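Local coordinates for putative enoyl-CoA hydratase/isomerase (Acinetobacter baumannii, PDB 3FDU), which probably hydrates or isomerises the double bond of enoyl-CoA thioesters, as a member of the crotonase superfamily, at residues 90-95 against 114-119; 146-151 against 222-227; 104-109 against 130-135; 15-20 against 52-57; 140-145 against 229-234. The protein carries 4 engineered substitutions. All blocks are in the same frame, centred on the assembly; numbering follows the deposited sequence.

Interaction 1: 90-95 against 114-119; sequences VLLKSA and GVTILL. With SO4 (sulfate ion), chain G.
Leu91 and Ile117 each carry their first side-chain branch anti to their own backbone N (chi1 171° and -162°), and this sends the two side chains into the space between the backbones, where they cross at about a right angle. Ile117 CD1 does the touching. It rides on the branch point of Leu91, 3.8 Å from CG, with both methyls of that leucine only slightly farther off, while Ala95 CB, one helical turn on, comes up to the same Ile117 CD1 at 4.2 Å. Ile117 has a chi2 of 137°, well away from a staggered value, which is consistent with a slightly strained side chain.

Leu92 reaches with CD2 to the middle of the other segment, between Thr116 and Ile117. That methyl lies 3.7 Å from Thr116 OG1 and 3.9 Å from the backbone N of Ile117. The threonine hydroxyl is buried here and finds no polar partner in the model. No hydrogen bond joins the two segments; the contact is van der Waals packing, mostly of apolar groups.

Lys93 leaves helix 87-97 in another direction and reaches a sulfate ion, probably from the crystallisation liquor, which also bonds to Arg97. The 2.5 Å from Lys93 NZ to sulfate O3 is very short and doubtful as a precise value. NZ also forms a salt bridge with Asp226.

Two helices of the crotonase fold thus meet in the core, against strand 102-106 of the larger sheet, where Leu102 touches Ala95 and Ile104 touches Ile117; Leu91 leans on Ile37 of helix 31-46.

Interaction 2: 146-151 against 222-227; sequences GASQLL and IECIDH
Cys224 SG is the centre of this contact, where the long helix 218-236 of the crotonase fold packs against the N-terminal end of helix 147-155. The sulfur has Gly146 CA 3.8 Å away, Ser148 OG at 3.9 Å and Gln149 NE2 at 3.8 Å. Gln149 runs extended beyond CG and lies alongside the sulfur, with CG and CD about as close as the amide nitrogen. Cys224 meets it by placing SG anti to its backbone N (chi1 179°), which sets SG among Gly146, Ser148 and Gln149.

Beside the sulfur, Ile225 CG1 approaches the backbone of Gly146 closely, 3.7 Å from its N. The backbone angles of Gly146 (81°, 12°) are ones that glycine adopts readily. No hydrogen bond crosses between the segments.

One shell further out, Leu213 and His216 of the third subunit pack on Ser148 and Gln149, which places the contact at a subunit interface. Gly146 is the N-cap residue, and its O takes both Gln149 N and Leu150 N. Glu228, on the same helix as Cys224, probably helps to position the helix start: its OE1 accepts from Gly146 N, while its OE2 is hydrogen-bonded to Ser148 OG.

Interaction 3: 104-109 against 130-135; sequences IAVKGV and ALFQIP
Gly108 and Leu131 bring the two backbones together through one hydrogen bond, Leu131 N to Gly108 O at 2.8 Å, fairly straight at the hydrogen, with the donor standing well above the carbonyl plane, 50° out of it. The same oxygen also receives a CA-H contact from Ala130 CA at 3.2 Å, and on the following pair Val109 CA points at Leu131 O, 3.5 Å away. Val109 and Leu131 form a parallel bridge and put their side chains on the same face. Gly108, with a positive phi of 59°, makes the turn that lets the chain leave strand 102-106 and start strand 109-111.

That turn is where the crotonase fold passes from its larger sheet to its smaller one: strand 102-106 belongs to the first, while strands 109-111 and 131-133 pair in the second.

Among the side chains, Val106 links its strand to two residues of the other segment. Its CG1 stands anti to the backbone N (chi1 178°) and touches Ala130 CB at 3.8 Å and Phe132 CE1 at 3.9 Å. The valine and the phenylalanine come from opposite directions, and the methyl meets the ring obliquely. Elsewhere the Phe132 ring meets that of Phe170, the two planes nearly parallel. Lys107 turns away from Ala130 and makes a cation-pi contact with Tyr189 of helix 188-200.

Interaction 4: 15-20 against 52-57; sequences VLTLAI and VVVLRG. Engineered in segment 52-57: Val53 (natural residue Ile).
Strands 15-20 and 52-57 are the two strands of a beta-alpha-beta unit whose connection is helix 31-46, and they lie side by side in the larger sheet. Five backbone hydrogen bonds alternate between them, from Leu16 N to Val52 O at the start to Ile20 N to Arg56 O at the end. The shortest, Leu18 N to Val54 O, is 2.7 Å and almost straight (175°). The short axes run 21° from parallel.

On one face Leu16 and Leu18 stand beside Val53 and Leu55, with Ile20 beyond. Leu18 CD1 meets CG1 of Val53, an engineered residue, at 4.1 Å, and Leu18 CB lies 4.0 Å from Leu55 CD1. Helix 31-46 packs on this side, with Ala40 against Leu18 and Ala44 against both Leu16 and Val53.

The other face carries Val15, Thr17 and Ala19 with Val52, Val54 and Arg56. Val15 CG1 meets Val54 CG2 at 4.2 Å. Arg56 takes chi1 of 53°, with CG between the backbone N and the carbonyl carbon, then runs extended across the neighbouring strand. Ala19 CB rests over one face of the guanidinium, 4.1 Å from NH1, and Thr17 CG2 comes obliquely to 3.7 Å from NE. Arg56 NH1 bonds Gly57 O at 2.9 Å, in the guanidinium plane, which limits the rotation of the group, and Tyr189 adds a cation-pi contact. Val52 packs on helix 188-200.

Parallel pairing of strands joined through a helix is typical of the crotonase fold, built as a spiral of beta-beta-alpha repeats.

Interaction 5: 140-145 against 229-234; sequences GLSPEG and AEIFMQ
Phe232 fills the tight part of this contact, its ring wedged into the bend of loop residues 141-144. With CG anti to its backbone N (chi1 -173°), the ring extends from helix 218-236 toward the loop. Leu141 lies against it obliquely, CD1 3.9 Å from Phe232 CZ and CD2 over one face near the rim. The carbonyl of Ser142 comes in at the edge, in the ring plane, 3.5 Å from Phe232 CD1; this oxygen is buried and has no hydrogen-bond partner in the model. Ser142 OG drops onto the helix itself, 3.3 Å from Phe232 CA, with Ile231 CG2 beside it at 3.6 Å. Glu144 is a further neighbour of the ring, OE1 4.0 Å from Phe232 CE1, its carboxylate turned 40° from the ring plane.

The solvent side is that of Glu230 and Gln234, which are exposed and stay clear of the loop.

Here the loop leading from strand 131-133 into helix 147-155 packs on the long helix 218-236 of the crotonase fold, close to the third subunit, whose Ser206 bonds Leu141 O. Helix 87-97 touches Glu144 through Phe89 and Leu92, and helix 68-76 reaches Leu141 through Phe71.

In the fold
Interaction 1 sits about 3 Å from the centre of the chain and touches all the others. Its Lys93 NZ, besides meeting the sulfate, forms a salt bridge with Asp226 OD1 of interaction 2 at 3.0 Å, and its Leu92 CD1 packs 3.4 Å from Gly145 CA of interaction 5. Interactions 2 and 5 share helix 218-236, have centres 10 Å apart and both border the third subunit. Toward the sheets, Leu118 packs on Ile104 and Phe132 of interaction 3, whose strand 102-106 lies next to strand 52-57 of interaction 4. Interactions 4 and 5 are 27 Å apart, centre to centre, on opposite sides of the chain's centre; the glycerol near Phe232 may mark a pocket.

Interaction 1: 90-95 against 114-119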
# COMPACT_ATOMS: atom_id res chain seq x y z
N VAL A 90 -18.27 2.23 17.66
CA VAL A 90 -19.61 1.99 17.08
C VAL A 90 -19.78 2.76 15.74
O VAL A 90 -20.20 2.21 14.72
CB VAL A 90 -20.78 2.37 18.06
CG1 VAL A 90 -22.21 2.28 17.35
CG2 VAL A 90 -20.77 1.42 19.31
N LEU A 91 -19.39 4.04 15.74
CA LEU A 91 -19.40 4.86 14.51
C LEU A 91 -18.47 4.25 13.46
O LEU A 91 -18.88 4.08 12.28
CB LEU A 91 -18.98 6.32 14.81
CG LEU A 91 -18.74 7.22 13.58
CD1 LEU A 91 -19.97 7.20 12.71
CD2 LEU A 91 -18.41 8.67 14.05
N LEU A 92 -17.23 3.94 13.85
CA LEU A 92 -16.30 3.41 12.87
C LEU A 92 -16.78 2.11 12.25
O LEU A 92 -16.62 1.91 11.05
CB LEU A 92 -14.89 3.24 13.44
CG LEU A 92 -14.12 4.56 13.72
CD1 LEU A 92 -13.11 4.40 14.90
CD2 LEU A 92 -13.43 5.04 12.48
N LYS A 93 -17.33 1.18 13.06
CA LYS A 93 -17.93 -0.03 12.47
C LYS A 93 -19.18 0.23 11.61
O LYS A 93 -19.37 -0.44 10.57
CB LYS A 93 -18.22 -1.11 13.56
CG LYS A 93 -16.93 -1.63 14.23
CD LYS A 93 -17.20 -2.67 15.35
CE LYS A 93 -17.83 -2.01 16.56
NZ LYS A 93 -18.01 -3.01 17.69
N SER A 94 -20.07 1.12 12.04
CA SER A 94 -21.20 1.47 11.20
C SER A 94 -20.76 1.98 9.82
O SER A 94 -21.38 1.70 8.82
CB SER A 94 -22.05 2.57 11.82
OG SER A 94 -22.82 2.02 12.90
N ALA A 95 -19.75 2.81 9.81
CA ALA A 95 -19.20 3.32 8.60
C ALA A 95 -18.58 2.18 7.77
O ALA A 95 -18.88 2.06 6.60
CB ALA A 95 -18.19 4.45 8.89
N GLY A 114 -11.28 12.14 12.84
CA GLY A 114 -11.38 12.87 11.57
C GLY A 114 -10.47 12.29 10.49
O GLY A 114 -10.79 12.40 9.29
N VAL A 115 -9.37 11.65 10.89
CA VAL A 115 -8.55 10.89 9.96
C VAL A 115 -8.98 9.39 9.88
O VAL A 115 -9.03 8.84 8.78
CB VAL A 115 -7.04 10.89 10.34
CG1 VAL A 115 -6.21 9.94 9.42
CG2 VAL A 115 -6.41 12.27 10.17
N THR A 116 -9.22 8.73 11.02
CA THR A 116 -9.49 7.26 10.93
C THR A 116 -10.83 6.91 10.24
O THR A 116 -10.94 5.85 9.64
CB THR A 116 -9.41 6.58 12.28
OG1 THR A 116 -10.42 7.14 13.13
CG2 THR A 116 -8.01 6.77 12.91
N ILE A 117 -11.82 7.80 10.31
CA ILE A 117 -13.06 7.59 9.58
C ILE A 117 -12.84 7.64 8.04
O ILE A 117 -13.58 6.99 7.29
CB ILE A 117 -14.21 8.56 10.02
CG1 ILE A 117 -15.55 8.00 9.53
CG2 ILE A 117 -13.98 9.97 9.41
CD1 ILE A 117 -16.66 8.04 10.45
N LEU A 118 -11.81 8.36 7.58
CA LEU A 118 -11.48 8.41 6.15
C LEU A 118 -11.13 7.03 5.62
O LEU A 118 -11.34 6.73 4.44
CB LEU A 118 -10.28 9.35 5.90
CG LEU A 118 -10.48 10.77 6.43
CD1 LEU A 118 -9.26 11.58 6.05
CD2 LEU A 118 -11.81 11.35 5.85
N LEU A 119 -10.57 6.21 6.49
CA LEU A 119 -10.21 4.84 6.13
C LEU A 119 -11.42 3.92 6.01
O LEU A 119 -11.29 2.78 5.52
CB LEU A 119 -9.25 4.23 7.14
CG LEU A 119 -7.90 4.96 7.22
CD1 LEU A 119 -7.22 4.53 8.56
CD2 LEU A 119 -7.00 4.72 6.00
S SO4 G . -20.80 -5.22 16.38
O1 SO4 G . -19.94 -6.18 15.67
O2 SO4 G . -21.37 -5.82 17.57
O3 SO4 G . -20.08 -4.00 16.71
O4 SO4 G . -21.86 -4.78 15.46

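Interaction 2: 146-151 against 222-227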
# COMPACT_ATOMS: atom_id res chain seq x y z
N GLY A 146 -9.09 0.74 13.10
CA GLY A 146 -8.43 -0.26 12.29
C GLY A 146 -7.19 0.29 11.62
O GLY A 146 -6.63 -0.36 10.75
N ALA A 147 -6.76 1.49 12.04
CA ALA A 147 -5.69 2.20 11.37
C ALA A 147 -4.36 1.47 11.46
O ALA A 147 -3.52 1.58 10.55
CB ALA A 147 -5.55 3.64 11.95
N SER A 148 -4.15 0.72 12.55
CA SER A 148 -2.92 -0.09 12.62
C SER A 148 -2.77 -1.01 11.42
O SER A 148 -1.66 -1.37 11.07
CB SER A 148 -2.81 -0.91 13.92
OG SER A 148 -3.93 -1.78 14.04
N GLN A 149 -3.87 -1.38 10.78
CA GLN A 149 -3.80 -2.20 9.57
C GLN A 149 -4.22 -1.45 8.31
O GLN A 149 -3.50 -1.53 7.31
CB GLN A 149 -4.60 -3.54 9.72
CG GLN A 149 -3.96 -4.49 10.73
CD GLN A 149 -4.71 -5.83 10.85
OE1 GLN A 149 -5.36 -6.26 9.91
NE2 GLN A 149 -4.63 -6.46 12.01
N LEU A 150 -5.34 -0.74 8.35
CA LEU A 150 -5.83 0.03 7.19
C LEU A 150 -4.92 1.17 6.74
O LEU A 150 -4.76 1.39 5.52
CB LEU A 150 -7.24 0.58 7.43
CG LEU A 150 -8.31 -0.48 7.75
CD1 LEU A 150 -9.62 0.29 8.05
CD2 LEU A 150 -8.47 -1.43 6.60
N LEU A 151 -4.32 1.91 7.68
CA LEU A 151 -3.39 2.99 7.26
C LEU A 151 -2.08 2.39 6.70
O LEU A 151 -1.51 2.89 5.75
CB LEU A 151 -3.05 3.94 8.46
CG LEU A 151 -2.27 5.20 8.05
CD1 LEU A 151 -3.07 6.08 7.05
CD2 LEU A 151 -1.88 6.06 9.29
N ILE A 222 -13.52 -5.63 11.01
CA ILE A 222 -14.28 -5.49 12.23
C ILE A 222 -13.49 -6.04 13.42
O ILE A 222 -13.39 -5.38 14.45
CB ILE A 222 -15.66 -6.20 12.13
CG1 ILE A 222 -16.54 -5.59 11.04
CG2 ILE A 222 -16.38 -6.07 13.41
CD1 ILE A 222 -16.94 -4.15 11.32
N GLU A 223 -12.92 -7.24 13.27
CA GLU A 223 -12.04 -7.83 14.29
C GLU A 223 -10.86 -6.93 14.68
O GLU A 223 -10.49 -6.86 15.87
CB GLU A 223 -11.53 -9.23 13.86
CG GLU A 223 -12.63 -10.32 14.00
CD GLU A 223 -12.36 -11.60 13.17
OE1 GLU A 223 -11.40 -11.63 12.36
OE2 GLU A 223 -13.13 -12.60 13.32
N CYS A 224 -10.25 -6.27 13.69
CA CYS A 224 -9.13 -5.36 13.97
C CYS A 224 -9.61 -4.15 14.78
O CYS A 224 -9.01 -3.80 15.80
CB CYS A 224 -8.46 -4.91 12.67
SG CYS A 224 -7.07 -3.73 12.93
N ILE A 225 -10.72 -3.53 14.35
CA ILE A 225 -11.31 -2.43 15.13
C ILE A 225 -11.54 -2.82 16.62
O ILE A 225 -11.19 -2.06 17.53
CB ILE A 225 -12.60 -1.92 14.46
CG1 ILE A 225 -12.18 -1.23 13.14
CG2 ILE A 225 -13.42 -0.90 15.40
CD1 ILE A 225 -13.36 -0.94 12.16
N ASP A 226 -12.07 -4.02 16.84
CA ASP A 226 -12.44 -4.50 18.20
C ASP A 226 -11.21 -4.78 19.04
O ASP A 226 -11.18 -4.47 20.21
CB ASP A 226 -13.35 -5.73 18.12
CG ASP A 226 -14.82 -5.38 17.74
OD1 ASP A 226 -15.30 -4.23 17.88
OD2 ASP A 226 -15.54 -6.29 17.30
N HIS A 227 -10.18 -5.33 18.43
CA HIS A 227 -9.01 -5.70 19.21
C HIS A 227 -8.20 -4.41 19.52
O HIS A 227 -7.62 -4.24 20.59
CB HIS A 227 -8.14 -6.71 18.45
CG HIS A 227 -6.78 -6.87 19.04
ND1 HIS A 227 -6.59 -7.23 20.37
CD2 HIS A 227 -5.55 -6.66 18.52
CE1 HIS A 227 -5.29 -7.26 20.62
NE2 HIS A 227 -4.64 -6.92 19.52

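Interaction 3: 104-109 against 130-135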
# COMPACT_ATOMS: atom_id res chain seq x y z
N ILE A 104 -16.62 11.30 1.80
CA ILE A 104 -16.33 12.29 2.83
C ILE A 104 -15.69 13.53 2.19
O ILE A 104 -14.82 13.43 1.28
CB ILE A 104 -15.46 11.71 3.97
CG1 ILE A 104 -16.32 10.64 4.72
CG2 ILE A 104 -15.00 12.86 4.94
CD1 ILE A 104 -15.70 10.02 5.98
N ALA A 105 -16.08 14.69 2.66
CA ALA A 105 -15.48 15.91 2.14
C ALA A 105 -14.86 16.68 3.30
O ALA A 105 -15.55 16.96 4.26
CB ALA A 105 -16.58 16.81 1.42
N VAL A 106 -13.59 17.06 3.20
CA VAL A 106 -12.88 17.64 4.34
C VAL A 106 -12.47 19.10 4.06
O VAL A 106 -11.89 19.38 3.02
CB VAL A 106 -11.58 16.82 4.65
CG1 VAL A 106 -10.78 17.42 5.81
CG2 VAL A 106 -11.98 15.38 5.00
N LYS A 107 -12.79 20.00 4.99
CA LYS A 107 -12.26 21.37 5.05
C LYS A 107 -11.75 21.54 6.48
O LYS A 107 -12.27 20.91 7.42
CB LYS A 107 -13.36 22.42 4.84
CG LYS A 107 -13.88 22.57 3.42
CD LYS A 107 -14.93 23.68 3.32
CE LYS A 107 -15.52 23.61 1.96
NZ LYS A 107 -16.49 24.73 1.62
N GLY A 108 -10.72 22.37 6.64
CA GLY A 108 -10.22 22.70 7.95
C GLY A 108 -9.73 21.49 8.78
O GLY A 108 -9.14 20.56 8.24
N VAL A 109 -10.00 21.50 10.08
CA VAL A 109 -9.41 20.47 10.97
C VAL A 109 -10.07 19.10 10.76
O VAL A 109 -11.31 18.98 10.62
CB VAL A 109 -9.41 20.88 12.47
CG1 VAL A 109 -8.53 22.20 12.70
CG2 VAL A 109 -10.83 21.04 13.00
N ALA A 130 -7.45 21.96 4.58
CA ALA A 130 -7.51 20.79 5.45
C ALA A 130 -6.23 20.58 6.28
O ALA A 130 -5.12 20.62 5.76
CB ALA A 130 -7.82 19.57 4.64
N LEU A 131 -6.41 20.34 7.57
CA LEU A 131 -5.28 20.12 8.45
C LEU A 131 -5.57 18.86 9.25
O LEU A 131 -6.49 18.82 10.06
CB LEU A 131 -5.09 21.31 9.41
CG LEU A 131 -4.51 22.59 8.73
CD1 LEU A 131 -4.56 23.70 9.77
CD2 LEU A 131 -3.08 22.39 8.13
N PHE A 132 -4.75 17.85 9.04
CA PHE A 132 -5.01 16.51 9.60
C PHE A 132 -4.06 16.20 10.76
O PHE A 132 -2.93 16.67 10.80
CB PHE A 132 -4.80 15.44 8.53
CG PHE A 132 -5.62 15.62 7.26
CD1 PHE A 132 -6.86 14.99 7.14
CD2 PHE A 132 -5.13 16.35 6.18
CE1 PHE A 132 -7.62 15.12 5.96
CE2 PHE A 132 -5.88 16.50 5.00
CZ PHE A 132 -7.13 15.89 4.88
N GLN A 133 -4.49 15.30 11.65
CA GLN A 133 -3.58 14.82 12.69
C GLN A 133 -4.13 13.53 13.29
O GLN A 133 -5.35 13.37 13.41
CB GLN A 133 -3.43 15.88 13.80
CG GLN A 133 -2.34 15.47 14.89
CD GLN A 133 -2.40 16.46 16.05
OE1 GLN A 133 -3.40 17.16 16.20
NE2 GLN A 133 -1.34 16.54 16.83
N ILE A 134 -3.22 12.58 13.62
CA ILE A 134 -3.56 11.41 14.44
C ILE A 134 -2.81 11.55 15.76
O ILE A 134 -1.65 11.14 15.88
CB ILE A 134 -3.07 10.09 13.76
CG1 ILE A 134 -3.34 10.16 12.25
CG2 ILE A 134 -3.81 8.84 14.35
CD1 ILE A 134 -3.01 8.87 11.52
N PRO A 135 -3.43 12.17 16.72
CA PRO A 135 -2.75 12.55 17.97
C PRO A 135 -2.71 11.47 19.03
O PRO A 135 -2.21 11.74 20.15
CB PRO A 135 -3.60 13.71 18.49
CG PRO A 135 -4.99 13.40 17.98
CD PRO A 135 -4.80 12.70 16.65

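Interaction 4: 15-20 against 52-57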
# COMPACT_ATOMS: atom_id res chain seq x y z
N VAL A 15 -29.31 11.21 -2.83
CA VAL A 15 -28.11 11.62 -2.08
C VAL A 15 -28.41 12.07 -0.64
O VAL A 15 -29.10 13.07 -0.41
CB VAL A 15 -27.34 12.76 -2.77
CG1 VAL A 15 -26.11 13.08 -1.95
CG2 VAL A 15 -26.92 12.37 -4.23
N LEU A 16 -27.91 11.31 0.32
CA LEU A 16 -28.10 11.68 1.73
C LEU A 16 -26.86 12.46 2.19
O LEU A 16 -25.74 11.93 2.13
CB LEU A 16 -28.30 10.44 2.59
CG LEU A 16 -28.14 10.74 4.09
CD1 LEU A 16 -29.13 11.80 4.61
CD2 LEU A 16 -28.27 9.44 4.97
N THR A 17 -27.03 13.72 2.58
CA THR A 17 -25.88 14.51 3.03
C THR A 17 -26.00 14.62 4.53
O THR A 17 -27.03 15.10 5.05
CB THR A 17 -25.79 15.95 2.38
OG1 THR A 17 -25.73 15.84 0.95
CG2 THR A 17 -24.52 16.73 2.85
N LEU A 18 -24.99 14.13 5.24
CA LEU A 18 -24.94 14.22 6.70
C LEU A 18 -23.90 15.28 7.06
O LEU A 18 -22.71 15.15 6.75
CB LEU A 18 -24.58 12.88 7.34
CG LEU A 18 -25.67 11.79 7.21
CD1 LEU A 18 -25.22 10.45 7.73
CD2 LEU A 18 -26.92 12.26 7.95
N ALA A 19 -24.33 16.34 7.72
CA ALA A 19 -23.38 17.39 8.00
C ALA A 19 -23.26 17.67 9.48
O ALA A 19 -24.25 18.03 10.14
CB ALA A 19 -23.76 18.67 7.20
N ILE A 20 -22.04 17.50 9.99
CA ILE A 20 -21.74 17.79 11.39
C ILE A 20 -21.78 19.30 11.59
O ILE A 20 -21.13 20.08 10.86
CB ILE A 20 -20.37 17.16 11.81
CG1 ILE A 20 -20.38 15.63 11.47
CG2 ILE A 20 -20.13 17.33 13.25
CD1 ILE A 20 -19.00 14.91 11.67
N VAL A 52 -26.55 7.06 -2.17
CA VAL A 52 -25.17 7.50 -1.78
C VAL A 52 -25.19 8.36 -0.51
O VAL A 52 -26.09 9.17 -0.30
CB VAL A 52 -24.51 8.28 -2.89
CG1 VAL A 52 -23.07 8.79 -2.49
CG2 VAL A 52 -24.50 7.45 -4.24
N VAL A 53 -24.21 8.14 0.37
CA VAL A 53 -24.09 8.99 1.54
C VAL A 53 -22.87 9.93 1.44
O VAL A 53 -21.73 9.51 1.06
CB VAL A 53 -24.00 8.15 2.86
CG1 VAL A 53 -23.91 9.10 4.10
CG2 VAL A 53 -25.23 7.21 2.98
N VAL A 54 -23.08 11.19 1.79
CA VAL A 54 -21.96 12.14 1.88
C VAL A 54 -21.96 12.57 3.32
O VAL A 54 -23.00 13.00 3.84
CB VAL A 54 -22.18 13.40 1.01
CG1 VAL A 54 -21.08 14.46 1.29
CG2 VAL A 54 -22.17 13.05 -0.52
N LEU A 55 -20.79 12.48 3.95
CA LEU A 55 -20.57 12.95 5.32
C LEU A 55 -19.51 14.04 5.29
O LEU A 55 -18.45 13.85 4.70
CB LEU A 55 -20.03 11.78 6.17
CG LEU A 55 -19.59 12.07 7.62
CD1 LEU A 55 -20.78 12.44 8.44
CD2 LEU A 55 -18.94 10.80 8.19
N ARG A 56 -19.79 15.19 5.93
CA ARG A 56 -18.85 16.27 5.98
C ARG A 56 -19.20 17.17 7.14
O ARG A 56 -20.18 16.93 7.83
CB ARG A 56 -18.91 17.10 4.69
CG ARG A 56 -20.33 17.58 4.36
CD ARG A 56 -20.24 18.45 3.11
NE ARG A 56 -21.52 18.89 2.57
CZ ARG A 56 -22.21 19.92 3.02
NH1 ARG A 56 -21.80 20.56 4.10
NH2 ARG A 56 -23.34 20.28 2.42
N GLY A 57 -18.39 18.19 7.37
CA GLY A 57 -18.85 19.27 8.24
C GLY A 57 -19.88 20.16 7.52
O GLY A 57 -19.95 20.18 6.28

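Interaction 5: 140-145 against 229-234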
# COMPACT_ATOMS: atom_id res chain seq x y z
N GLY A 140 -1.18 9.69 24.86
CA GLY A 140 -1.06 8.46 25.73
C GLY A 140 -2.02 7.31 25.38
O GLY A 140 -2.21 6.37 26.16
N LEU A 141 -2.63 7.39 24.19
CA LEU A 141 -3.50 6.36 23.69
C LEU A 141 -2.85 5.48 22.61
O LEU A 141 -1.64 5.18 22.68
CB LEU A 141 -4.79 7.03 23.19
CG LEU A 141 -5.50 7.89 24.26
CD1 LEU A 141 -6.53 8.95 23.76
CD2 LEU A 141 -6.21 6.91 25.27
N SER A 142 -3.63 5.00 21.65
CA SER A 142 -3.12 3.96 20.73
C SER A 142 -4.06 3.95 19.55
O SER A 142 -5.02 4.72 19.52
CB SER A 142 -3.07 2.55 21.43
OG SER A 142 -4.38 2.21 21.91
N PRO A 143 -3.81 3.10 18.55
CA PRO A 143 -4.61 3.31 17.31
C PRO A 143 -6.12 3.04 17.48
O PRO A 143 -6.51 2.24 18.37
CB PRO A 143 -4.03 2.24 16.36
CG PRO A 143 -2.52 2.20 16.80
CD PRO A 143 -2.62 2.25 18.33
N GLU A 144 -6.97 3.67 16.66
CA GLU A 144 -8.36 3.20 16.52
C GLU A 144 -8.84 3.21 15.07
O GLU A 144 -8.10 3.63 14.18
CB GLU A 144 -9.37 3.95 17.43
CG GLU A 144 -9.14 5.45 17.60
CD GLU A 144 -10.45 6.24 17.74
OE1 GLU A 144 -11.10 6.16 18.82
OE2 GLU A 144 -10.80 7.01 16.81
N GLY A 145 -10.04 2.72 14.83
CA GLY A 145 -10.58 2.63 13.46
C GLY A 145 -9.90 1.64 12.54
O GLY A 145 -10.08 1.67 11.32
N ALA A 229 -9.69 -1.61 20.01
CA ALA A 229 -10.52 -0.97 21.02
C ALA A 229 -10.13 -1.49 22.40
O ALA A 229 -10.10 -0.75 23.36
CB ALA A 229 -12.04 -1.23 20.73
N GLU A 230 -9.80 -2.76 22.49
CA GLU A 230 -9.40 -3.33 23.79
C GLU A 230 -8.10 -2.70 24.32
O GLU A 230 -8.00 -2.23 25.49
CB GLU A 230 -9.30 -4.87 23.66
CG GLU A 230 -8.80 -5.57 24.92
CD GLU A 230 -9.01 -7.10 24.85
OE1 GLU A 230 -9.12 -7.69 25.94
OE2 GLU A 230 -9.08 -7.71 23.74
N ILE A 231 -7.11 -2.62 23.45
CA ILE A 231 -5.86 -1.96 23.78
C ILE A 231 -6.05 -0.45 24.10
O ILE A 231 -5.45 0.07 25.04
CB ILE A 231 -4.80 -2.18 22.67
CG1 ILE A 231 -4.45 -3.69 22.65
CG2 ILE A 231 -3.54 -1.19 22.87
CD1 ILE A 231 -3.64 -4.11 21.46
N PHE A 232 -6.90 0.21 23.33
CA PHE A 232 -7.20 1.63 23.49
C PHE A 232 -7.78 1.89 24.92
O PHE A 232 -7.39 2.84 25.61
CB PHE A 232 -8.23 2.05 22.41
CG PHE A 232 -8.51 3.55 22.38
CD1 PHE A 232 -7.84 4.39 21.48
CD2 PHE A 232 -9.48 4.11 23.19
CE1 PHE A 232 -8.11 5.81 21.44
CE2 PHE A 232 -9.75 5.51 23.16
CZ PHE A 232 -9.08 6.35 22.27
N MET A 233 -8.71 1.04 25.36
CA MET A 233 -9.28 1.20 26.72
C MET A 233 -8.31 0.95 27.87
O MET A 233 -8.42 1.61 28.95
CB MET A 233 -10.59 0.38 26.85
CG MET A 233 -11.81 0.98 26.09
SD MET A 233 -12.35 2.69 26.53
CE MET A 233 -12.75 2.36 28.31
N GLN A 234 -7.36 0.03 27.67
CA GLN A 234 -6.20 -0.17 28.58
C GLN A 234 -5.41 1.12 28.77
O GLN A 234 -5.01 1.46 29.88
CB GLN A 234 -5.23 -1.24 28.03
CG GLN A 234 -5.83 -2.67 27.99
CD GLN A 234 -4.89 -3.69 27.34
OE1 GLN A 234 -3.73 -3.40 27.00
NE2 GLN A 234 -5.39 -4.89 27.17